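PDB 3OBB: NAD-dependent L-serine dehydrogenase from Pseudomonas aeruginosa, which catalyses the NAD-dependent oxidation of L-serine and methyl-L-serine, works as a homotetramer, and has low activity toward beta-hydroxyisobutyrate. Local coordinates for residues M3-G12 and L22-D33; V62-V73 and T91-A100. One frame throughout, in Å; residues are numbered along the deposited sequence.

Contacts 1 and 2 are neighbouring strand pairs of one sheet in the nucleotide-binding domain, joined where strand 5-9 lies beside strand 62-65: A7 and I9 share backbone hydrogen bonds with V62, I64 and M66, and L22 packs on I64. Their centres are about 14 Å apart. Contact 1, farther from the middle of the chain, is only partly buried and has a fringe of long side chains, M3, K4, Q5 and L28, at its start. Contact 2 is buried, and its loops beyond the strands are tied by serine hydroxyls and a carboxylate. Both parallel ladders end in NAD-binding loops, but contact 1 closes on an aspartate and contact 2 on a polar network.

Contact 1 (M3-G12 and L22-D33); sequences MKQIAFIGLG and LLKAGYLLNVFD
The first beta-alpha-beta unit of the Rossmann domain brings strand 5-9 beside strand 28-32, with I6 level with L29 and F8 with V31. Their parallel ladder runs from I6 N to L28 O (2.9 Å) up to G10 N on F32 O. On the face carrying I6 and F8, I6 CB meets L29 CD2 at 3.6 Å, the two side chains lying side by side. The F8 ring takes L22 CD1 at its edge, near its plane, while F8 CB touches L29 CD1 and V31 CG1. At the start of the strands, I6 CD1 reaches Y27 CD2 at 3.6 Å, K4 CE lies at the edge of the Y27 ring, and the selenium of selenomethionine M3 stands above its face, 4.8 Å from the centroid, a Met-aromatic contact. G26, just past the helix, forms a Schellman motif and turns the chain into Y27. On the opposite face the Q5 and N30 amide planes are nearly parallel (7°) but offset, one layer above the other; Q5 NE2 comes within 2.7 Å of N30 OD1, at an angle too poor for a hydrogen bond. Beyond the strands L11 N donates to D33 OD1 (2.7 Å), which it meets from above the carboxylate plane, while V35 N holds OD2. A glycine-rich turn facing an acidic residue at the end of the second strand is characteristic of NAD-binding Rossmann folds.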
loop_
_atom_site.group_PDB
_atom_site.type_symbol
_atom_site.label_atom_id
_atom_site.label_comp_id
_atom_site.label_asym_id
_atom_site.label_seq_id
_atom_site.Cartn_x
_atom_site.Cartn_y
_atom_site.Cartn_z
HETATM N N MSE A 3 -26.284 45.031 -13.522
HETATM C CA MSE A 3 -26.664 43.932 -12.584
HETATM C C MSE A 3 -25.985 44.085 -11.218
HETATM O O MSE A 3 -26.057 45.139 -10.586
HETATM C CB MSE A 3 -26.322 42.561 -13.182
HETATM C CG MSE A 3 -27.062 42.207 -14.458
HETATM SE SE MSE A 3 -27.929 40.460 -14.269
HETATM C CE MSE A 3 -29.799 41.088 -14.329
ATOM N N LYS A 4 -25.344 43.011 -10.766
ATOM C CA LYS A 4 -24.514 43.065 -9.568
ATOM C C LYS A 4 -23.044 43.254 -9.994
ATOM O O LYS A 4 -22.624 42.759 -11.056
ATOM C CB LYS A 4 -24.711 41.799 -8.712
ATOM C CG LYS A 4 -26.165 41.307 -8.633
ATOM C CD LYS A 4 -26.253 39.898 -8.083
ATOM C CE LYS A 4 -27.299 39.071 -8.849
ATOM N NZ LYS A 4 -27.231 37.590 -8.608
ATOM N N GLN A 5 -22.292 44.017 -9.196
ATOM C CA GLN A 5 -20.852 44.146 -9.381
ATOM C C GLN A 5 -20.086 42.994 -8.699
ATOM O O GLN A 5 -20.090 42.868 -7.467
ATOM C CB GLN A 5 -20.364 45.498 -8.863
ATOM C CG GLN A 5 -18.868 45.740 -9.031
ATOM C CD GLN A 5 -18.462 45.959 -10.477
ATOM O OE1 GLN A 5 -18.927 46.889 -11.143
ATOM N NE2 GLN A 5 -17.584 45.102 -10.968
ATOM N N ILE A 6 -19.428 42.166 -9.514
ATOM C CA ILE A 6 -18.609 41.053 -9.024
ATOM C C ILE A 6 -17.117 41.399 -9.086
ATOM O O ILE A 6 -16.654 41.966 -10.072
ATOM C CB ILE A 6 -18.875 39.757 -9.834
ATOM C CG1 ILE A 6 -20.201 39.097 -9.442
ATOM C CG2 ILE A 6 -17.792 38.722 -9.577
ATOM C CD1 ILE A 6 -21.463 39.894 -9.748
ATOM N N ALA A 7 -16.373 41.091 -8.028
ATOM C CA ALA A 7 -14.923 41.083 -8.118
ATOM C C ALA A 7 -14.463 39.624 -8.272
ATOM O O ALA A 7 -14.919 38.756 -7.528
ATOM C CB ALA A 7 -14.291 41.738 -6.902
ATOM N N PHE A 8 -13.612 39.346 -9.264
ATOM C CA PHE A 8 -13.116 37.985 -9.507
ATOM C C PHE A 8 -11.595 37.991 -9.359
ATOM O O PHE A 8 -10.873 38.654 -10.117
ATOM C CB PHE A 8 -13.545 37.456 -10.890
ATOM C CG PHE A 8 -13.674 35.954 -10.975
ATOM C CD1 PHE A 8 -12.549 35.128 -10.977
ATOM C CD2 PHE A 8 -14.922 35.364 -11.085
ATOM C CE1 PHE A 8 -12.675 33.745 -11.055
ATOM C CE2 PHE A 8 -15.065 33.968 -11.195
ATOM C CZ PHE A 8 -13.943 33.156 -11.173
ATOM N N ILE A 9 -11.118 37.272 -8.353
ATOM C CA ILE A 9 -9.693 37.200 -8.083
ATOM C C ILE A 9 -9.194 35.806 -8.503
ATOM O O ILE A 9 -9.652 34.778 -7.991
ATOM C CB ILE A 9 -9.381 37.557 -6.590
ATOM C CG1 ILE A 9 -9.733 39.031 -6.313
ATOM C CG2 ILE A 9 -7.921 37.344 -6.245
ATOM C CD1 ILE A 9 -10.950 39.211 -5.438
ATOM N N GLY A 10 -8.282 35.785 -9.474
ATOM C CA GLY A 10 -7.692 34.536 -9.933
ATOM C C GLY A 10 -8.250 34.190 -11.289
ATOM O O GLY A 10 -9.410 33.779 -11.406
ATOM N N LEU A 11 -7.421 34.375 -12.318
ATOM C CA LEU A 11 -7.787 34.095 -13.694
ATOM C C LEU A 11 -6.886 33.010 -14.327
ATOM O O LEU A 11 -6.398 33.156 -15.449
ATOM C CB LEU A 11 -7.787 35.379 -14.526
ATOM C CG LEU A 11 -8.524 36.606 -13.974
ATOM C CD1 LEU A 11 -8.093 37.860 -14.749
ATOM C CD2 LEU A 11 -10.022 36.413 -14.021
ATOM N N GLY A 12 -6.695 31.906 -13.612
ATOM C CA GLY A 12 -5.884 30.839 -14.133
ATOM C C GLY A 12 -6.744 29.941 -15.015
ATOM O O GLY A 12 -7.756 30.386 -15.592
ATOM N N LEU A 22 -19.423 34.298 -16.242
ATOM C CA LEU A 22 -20.162 35.360 -15.537
ATOM C C LEU A 22 -20.447 36.560 -16.440
ATOM O O LEU A 22 -21.574 37.029 -16.493
ATOM C CB LEU A 22 -19.458 35.770 -14.245
ATOM C CG LEU A 22 -19.464 34.672 -13.174
ATOM C CD1 LEU A 22 -18.786 35.181 -11.912
ATOM C CD2 LEU A 22 -20.893 34.228 -12.857
ATOM N N LEU A 23 -19.431 37.029 -17.164
ATOM C CA LEU A 23 -19.600 38.062 -18.200
ATOM C C LEU A 23 -20.667 37.702 -19.244
ATOM O O LEU A 23 -21.468 38.547 -19.630
ATOM C CB LEU A 23 -18.282 38.300 -18.939
ATOM C CG LEU A 23 -17.186 39.127 -18.285
ATOM C CD1 LEU A 23 -15.975 39.227 -19.207
ATOM C CD2 LEU A 23 -17.702 40.488 -17.899
ATOM N N LYS A 24 -20.659 36.461 -19.729
ATOM C CA LYS A 24 -21.607 36.066 -20.761
ATOM C C LYS A 24 -23.026 36.070 -20.191
ATOM O O LYS A 24 -23.983 36.375 -20.904
ATOM C CB LYS A 24 -21.274 34.672 -21.315
ATOM C CG LYS A 24 -19.971 34.547 -22.124
ATOM C CD LYS A 24 -19.406 33.143 -21.874
ATOM C CE LYS A 24 -19.012 32.363 -23.136
ATOM N NZ LYS A 24 -18.098 33.098 -24.073
ATOM N N ALA A 25 -23.143 35.713 -18.908
ATOM C CA ALA A 25 -24.389 35.814 -18.133
ATOM C C ALA A 25 -24.854 37.268 -17.869
ATOM O O ALA A 25 -25.965 37.481 -17.427
ATOM C CB ALA A 25 -24.248 35.075 -16.833
ATOM N N GLY A 26 -23.999 38.256 -18.112
ATOM C CA GLY A 26 -24.408 39.648 -18.008
ATOM C C GLY A 26 -23.963 40.375 -16.748
ATOM O O GLY A 26 -24.367 41.502 -16.514
ATOM N N TYR A 27 -23.148 39.736 -15.915
ATOM C CA TYR A 27 -22.593 40.443 -14.763
ATOM C C TYR A 27 -21.494 41.416 -15.173
ATOM O O TYR A 27 -20.871 41.255 -16.232
ATOM C CB TYR A 27 -22.080 39.457 -13.718
ATOM C CG TYR A 27 -23.189 38.607 -13.170
ATOM C CD1 TYR A 27 -23.432 37.322 -13.682
ATOM C CD2 TYR A 27 -24.026 39.092 -12.162
ATOM C CE1 TYR A 27 -24.486 36.544 -13.196
ATOM C CE2 TYR A 27 -25.063 38.311 -11.662
ATOM C CZ TYR A 27 -25.287 37.053 -12.187
ATOM O OH TYR A 27 -26.316 36.313 -11.698
ATOM N N LEU A 28 -21.282 42.434 -14.335
ATOM C CA LEU A 28 -20.142 43.343 -14.459
ATOM C C LEU A 28 -19.022 42.814 -13.574
ATOM O O LEU A 28 -19.233 42.558 -12.374
ATOM C CB LEU A 28 -20.522 44.764 -14.019
ATOM C CG LEU A 28 -21.836 45.305 -14.574
ATOM C CD1 LEU A 28 -22.057 46.711 -14.082
ATOM C CD2 LEU A 28 -21.822 45.272 -16.089
ATOM N N LEU A 29 -17.834 42.647 -14.147
ATOM C CA LEU A 29 -16.733 42.122 -13.355
ATOM C C LEU A 29 -15.580 43.097 -13.324
ATOM O O LEU A 29 -15.221 43.655 -14.351
ATOM C CB LEU A 29 -16.226 40.773 -13.903
ATOM C CG LEU A 29 -17.064 39.496 -14.162
ATOM C CD1 LEU A 29 -16.194 38.287 -13.867
ATOM C CD2 LEU A 29 -18.352 39.359 -13.398
ATOM N N ASN A 30 -15.012 43.290 -12.135
ATOM C CA ASN A 30 -13.646 43.790 -11.994
ATOM C C ASN A 30 -12.784 42.587 -11.720
ATOM O O ASN A 30 -13.101 41.798 -10.838
ATOM C CB ASN A 30 -13.508 44.773 -10.825
ATOM C CG ASN A 30 -14.555 45.850 -10.845
ATOM O OD1 ASN A 30 -15.271 46.055 -9.854
ATOM N ND2 ASN A 30 -14.682 46.533 -11.980
ATOM N N VAL A 31 -11.691 42.441 -12.461
ATOM C CA VAL A 31 -10.862 41.236 -12.351
ATOM C C VAL A 31 -9.428 41.557 -11.912
ATOM O O VAL A 31 -8.912 42.653 -12.160
ATOM C CB VAL A 31 -10.879 40.385 -13.659
ATOM C CG1 VAL A 31 -12.289 39.918 -13.964
ATOM C CG2 VAL A 31 -10.281 41.141 -14.886
ATOM N N PHE A 32 -8.803 40.608 -11.224
ATOM C CA PHE A 32 -7.388 40.704 -10.939
ATOM C C PHE A 32 -6.774 39.330 -10.945
ATOM O O PHE A 32 -7.356 38.352 -10.447
ATOM C CB PHE A 32 -7.064 41.446 -9.611
ATOM C CG PHE A 32 -5.576 41.655 -9.397
ATOM C CD1 PHE A 32 -4.852 40.815 -8.538
ATOM C CD2 PHE A 32 -4.893 42.634 -10.111
ATOM C CE1 PHE A 32 -3.468 40.986 -8.362
ATOM C CE2 PHE A 32 -3.518 42.811 -9.952
ATOM C CZ PHE A 32 -2.805 41.975 -9.071
ATOM N N ASP A 33 -5.588 39.284 -11.535
ATOM C CA ASP A 33 -4.714 38.135 -11.518
ATOM C C ASP A 33 -3.270 38.634 -11.590
ATOM O O ASP A 33 -3.014 39.760 -12.026
ATOM C CB ASP A 33 -5.001 37.247 -12.726
ATOM C CG ASP A 33 -4.293 35.909 -12.638
ATOM O OD1 ASP A 33 -4.817 35.001 -11.949
ATOM O OD2 ASP A 33 -3.193 35.792 -13.228
#

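Contact 2 (V62-V73 and T91-A100); sequences VVISMLPASQHV and TLVLECSTIA
S65 and E95 stand level on adjacent parallel strands, 62-65 and 92-95, and their polar ends meet on the face that also carries V63 and V93. With S65 OG set between its backbone N and carbonyl carbon (chi1 45°), the hydroxyl donates to E95 OE1 at 2.7 Å, on the anti lone pair; Y77 OH is a further partner of S65 OG. S97 OG donates to the syn lone pair of the same oxygen at 2.9 Å and in turn accepts L67 N in an almost straight bond (2.7 Å, 176° at the hydrogen). V73 comes at E95 from the opposite direction, its CG1 3.9 Å from E95 CD, and its CG2 lies against S97 OG. On the other face I64 and L94 lie side by side, I64 CG1 against L94 CD2, while V62 CB faces L92 CB and I64 CG2 touches C96 SG. Between these layers the backbone ladder includes L94 N to V63 O (2.7 Å), and C96 N reaches S65 O from above the carbonyl plane. S70 OG, anti to its backbone N (chi1 -167°), accepts A100 N at 3.2 Å and rests on I99 CB. The I99 and V73 side chains cross at about a right angle, CD1 against CG1. A water donates to both P68 O and T98 O, joining two NAD-binding residues; T98 OG1 bonds the active-site K173. Two hydroxyl donors on the buried E95 OE1 probably stabilise a charged carboxylate and, through S97, probably help hold the loop leading to P68.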
loop_
_atom_site.group_PDB
_atom_site.type_symbol
_atom_site.label_atom_id
_atom_site.label_comp_id
_atom_site.label_asym_id
_atom_site.label_seq_id
_atom_site.Cartn_x
_atom_site.Cartn_y
_atom_site.Cartn_z
ATOM N N VAL A 62 -20.358 41.013 -4.664
ATOM C CA VAL A 62 -19.820 39.652 -4.430
ATOM C C VAL A 62 -18.368 39.495 -4.896
ATOM O O VAL A 62 -17.968 40.021 -5.932
ATOM C CB VAL A 62 -20.734 38.522 -4.993
ATOM C CG1 VAL A 62 -21.550 38.992 -6.150
ATOM C CG2 VAL A 62 -19.929 37.287 -5.365
ATOM N N VAL A 63 -17.578 38.833 -4.063
ATOM C CA VAL A 63 -16.197 38.503 -4.370
ATOM C C VAL A 63 -16.101 36.992 -4.583
ATOM O O VAL A 63 -16.519 36.216 -3.718
ATOM C CB VAL A 63 -15.250 38.902 -3.226
ATOM C CG1 VAL A 63 -13.814 38.642 -3.619
ATOM C CG2 VAL A 63 -15.449 40.372 -2.847
ATOM N N ILE A 64 -15.573 36.592 -5.744
ATOM C CA ILE A 64 -15.322 35.195 -6.067
ATOM C C ILE A 64 -13.819 35.020 -6.270
ATOM O O ILE A 64 -13.252 35.674 -7.147
ATOM C CB ILE A 64 -16.057 34.795 -7.386
ATOM C CG1 ILE A 64 -17.528 35.199 -7.316
ATOM C CG2 ILE A 64 -15.851 33.305 -7.713
ATOM C CD1 ILE A 64 -18.275 35.102 -8.622
ATOM N N SER A 65 -13.168 34.182 -5.461
ATOM C CA SER A 65 -11.778 33.858 -5.726
ATOM C C SER A 65 -11.629 32.450 -6.327
ATOM O O SER A 65 -12.506 31.583 -6.157
ATOM C CB SER A 65 -10.858 34.077 -4.509
ATOM O OG SER A 65 -11.386 33.567 -3.295
HETATM N N MSE A 66 -10.525 32.244 -7.040
HETATM C CA MSE A 66 -10.189 30.957 -7.631
HETATM C C MSE A 66 -8.683 30.980 -7.878
HETATM O O MSE A 66 -8.217 31.430 -8.921
HETATM C CB MSE A 66 -11.010 30.740 -8.921
HETATM C CG MSE A 66 -10.620 29.550 -9.795
HETATM SE SE MSE A 66 -10.254 27.884 -8.883
HETATM C CE MSE A 66 -8.353 27.884 -9.039
ATOM N N LEU A 67 -7.924 30.522 -6.892
ATOM C CA LEU A 67 -6.458 30.589 -6.936
ATOM C C LEU A 67 -5.806 29.194 -6.837
ATOM O O LEU A 67 -6.427 28.244 -6.325
ATOM C CB LEU A 67 -5.938 31.499 -5.806
ATOM C CG LEU A 67 -6.455 32.939 -5.732
ATOM C CD1 LEU A 67 -6.157 33.554 -4.375
ATOM C CD2 LEU A 67 -5.879 33.805 -6.844
ATOM N N PRO A 68 -4.551 29.064 -7.308
ATOM C CA PRO A 68 -3.918 27.742 -7.314
ATOM C C PRO A 68 -3.423 27.174 -5.948
ATOM O O PRO A 68 -3.481 25.944 -5.767
ATOM C CB PRO A 68 -2.766 27.907 -8.320
ATOM C CG PRO A 68 -2.932 29.309 -8.901
ATOM C CD PRO A 68 -3.663 30.079 -7.896
ATOM N N ALA A 69 -2.976 28.021 -5.006
ATOM C CA ALA A 69 -2.403 27.495 -3.751
ATOM C C ALA A 69 -3.232 27.664 -2.455
ATOM O O ALA A 69 -3.806 28.725 -2.186
ATOM C CB ALA A 69 -0.972 27.999 -3.556
ATOM N N SER A 70 -3.257 26.591 -1.658
ATOM C CA SER A 70 -3.939 26.518 -0.335
ATOM C C SER A 70 -3.440 27.587 0.694
ATOM O O SER A 70 -4.247 28.188 1.430
ATOM C CB SER A 70 -3.868 25.064 0.229
ATOM O OG SER A 70 -4.734 24.814 1.352
ATOM N N GLN A 71 -2.131 27.833 0.734
ATOM C CA GLN A 71 -1.602 28.870 1.634
ATOM C C GLN A 71 -1.231 30.175 0.895
ATOM O O GLN A 71 -0.565 31.049 1.441
ATOM C CB GLN A 71 -0.481 28.328 2.555
ATOM C CG GLN A 71 -0.768 26.930 3.181
ATOM C CD GLN A 71 -1.678 26.946 4.440
ATOM O OE1 GLN A 71 -2.795 26.391 4.438
ATOM N NE2 GLN A 71 -1.181 27.557 5.523
ATOM N N HIS A 72 -1.684 30.289 -0.351
ATOM C CA HIS A 72 -1.830 31.581 -1.021
ATOM C C HIS A 72 -3.156 32.199 -0.589
ATOM O O HIS A 72 -3.213 33.353 -0.194
ATOM C CB HIS A 72 -1.869 31.404 -2.541
ATOM C CG HIS A 72 -0.703 31.999 -3.273
ATOM N ND1 HIS A 72 0.181 32.890 -2.696
ATOM C CD2 HIS A 72 -0.310 31.866 -4.566
ATOM C CE1 HIS A 72 1.082 33.258 -3.592
ATOM N NE2 HIS A 72 0.799 32.661 -4.740
ATOM N N VAL A 73 -4.218 31.403 -0.697
ATOM C CA VAL A 73 -5.598 31.826 -0.458
ATOM C C VAL A 73 -5.829 32.400 0.959
ATOM O O VAL A 73 -6.485 33.434 1.133
ATOM C CB VAL A 73 -6.560 30.632 -0.733
ATOM C CG1 VAL A 73 -7.863 30.750 0.031
ATOM C CG2 VAL A 73 -6.833 30.487 -2.237
ATOM N N THR A 91 -21.544 42.250 1.452
ATOM C CA THR A 91 -21.041 41.518 0.294
ATOM C C THR A 91 -20.900 40.012 0.548
ATOM O O THR A 91 -20.470 39.578 1.623
ATOM C CB THR A 91 -19.715 42.132 -0.314
ATOM O OG1 THR A 91 -19.263 41.317 -1.411
ATOM C CG2 THR A 91 -18.584 42.226 0.716
ATOM N N LEU A 92 -21.310 39.247 -0.459
ATOM C CA LEU A 92 -21.206 37.777 -0.533
ATOM C C LEU A 92 -19.814 37.349 -0.986
ATOM O O LEU A 92 -19.330 37.830 -2.013
ATOM C CB LEU A 92 -22.161 37.304 -1.623
ATOM C CG LEU A 92 -22.893 35.978 -1.641
ATOM C CD1 LEU A 92 -23.257 35.669 -3.064
ATOM C CD2 LEU A 92 -22.107 34.841 -1.016
ATOM N N VAL A 93 -19.177 36.438 -0.249
ATOM C CA VAL A 93 -17.886 35.901 -0.673
ATOM C C VAL A 93 -18.029 34.436 -1.090
ATOM O O VAL A 93 -18.552 33.628 -0.336
ATOM C CB VAL A 93 -16.784 36.035 0.413
ATOM C CG1 VAL A 93 -15.426 35.612 -0.161
ATOM C CG2 VAL A 93 -16.688 37.430 0.939
ATOM N N LEU A 94 -17.589 34.126 -2.315
ATOM C CA LEU A 94 -17.522 32.751 -2.831
ATOM C C LEU A 94 -16.060 32.336 -3.010
ATOM O O LEU A 94 -15.417 32.756 -3.962
ATOM C CB LEU A 94 -18.275 32.657 -4.169
ATOM C CG LEU A 94 -19.823 32.533 -4.212
ATOM C CD1 LEU A 94 -20.506 33.037 -2.963
ATOM C CD2 LEU A 94 -20.483 33.143 -5.457
ATOM N N GLU A 95 -15.526 31.549 -2.080
ATOM C CA GLU A 95 -14.158 31.067 -2.175
ATOM C C GLU A 95 -14.130 29.622 -2.793
ATOM O O GLU A 95 -14.488 28.619 -2.115
ATOM C CB GLU A 95 -13.469 31.135 -0.808
ATOM C CG GLU A 95 -11.969 31.369 -0.873
ATOM C CD GLU A 95 -11.267 30.474 -1.921
ATOM O OE1 GLU A 95 -10.781 30.996 -2.967
ATOM O OE2 GLU A 95 -11.218 29.249 -1.685
ATOM N N CYS A 96 -13.691 29.559 -4.058
ATOM C CA CYS A 96 -13.887 28.402 -4.953
ATOM C C CYS A 96 -12.608 27.672 -5.282
ATOM O O CYS A 96 -12.615 26.758 -6.100
ATOM C CB CYS A 96 -14.510 28.816 -6.289
ATOM S SG CYS A 96 -16.082 29.637 -6.137
ATOM N N SER A 97 -11.520 28.073 -4.636
ATOM C CA SER A 97 -10.281 27.330 -4.727
ATOM C C SER A 97 -10.453 26.014 -4.008
ATOM O O SER A 97 -11.377 25.837 -3.209
ATOM C CB SER A 97 -9.155 28.110 -4.050
ATOM O OG SER A 97 -9.031 29.379 -4.655
ATOM N N THR A 98 -9.534 25.103 -4.265
ATOM C CA THR A 98 -9.468 23.890 -3.486
ATOM C C THR A 98 -8.361 24.044 -2.469
ATOM O O THR A 98 -7.176 24.182 -2.831
ATOM C CB THR A 98 -9.235 22.660 -4.389
ATOM O OG1 THR A 98 -10.362 22.527 -5.264
ATOM C CG2 THR A 98 -9.104 21.393 -3.549
ATOM N N ILE A 99 -8.768 24.020 -1.199
ATOM C CA ILE A 99 -7.864 24.238 -0.091
ATOM C C ILE A 99 -8.272 23.301 1.031
ATOM O O ILE A 99 -9.387 22.791 1.030
ATOM C CB ILE A 99 -7.892 25.724 0.379
ATOM C CG1 ILE A 99 -9.255 26.086 1.003
ATOM C CG2 ILE A 99 -7.553 26.652 -0.791
ATOM C CD1 ILE A 99 -9.348 27.541 1.537
ATOM N N ALA A 100 -7.371 23.053 1.969
ATOM C CA ALA A 100 -7.673 22.188 3.099
ATOM C C ALA A 100 -8.923 22.689 3.847
ATOM O O ALA A 100 -9.088 23.895 4.049
ATOM C CB ALA A 100 -6.477 22.077 4.022
HETATM O O HOH W 1 -6.042 24.292 -5.316
#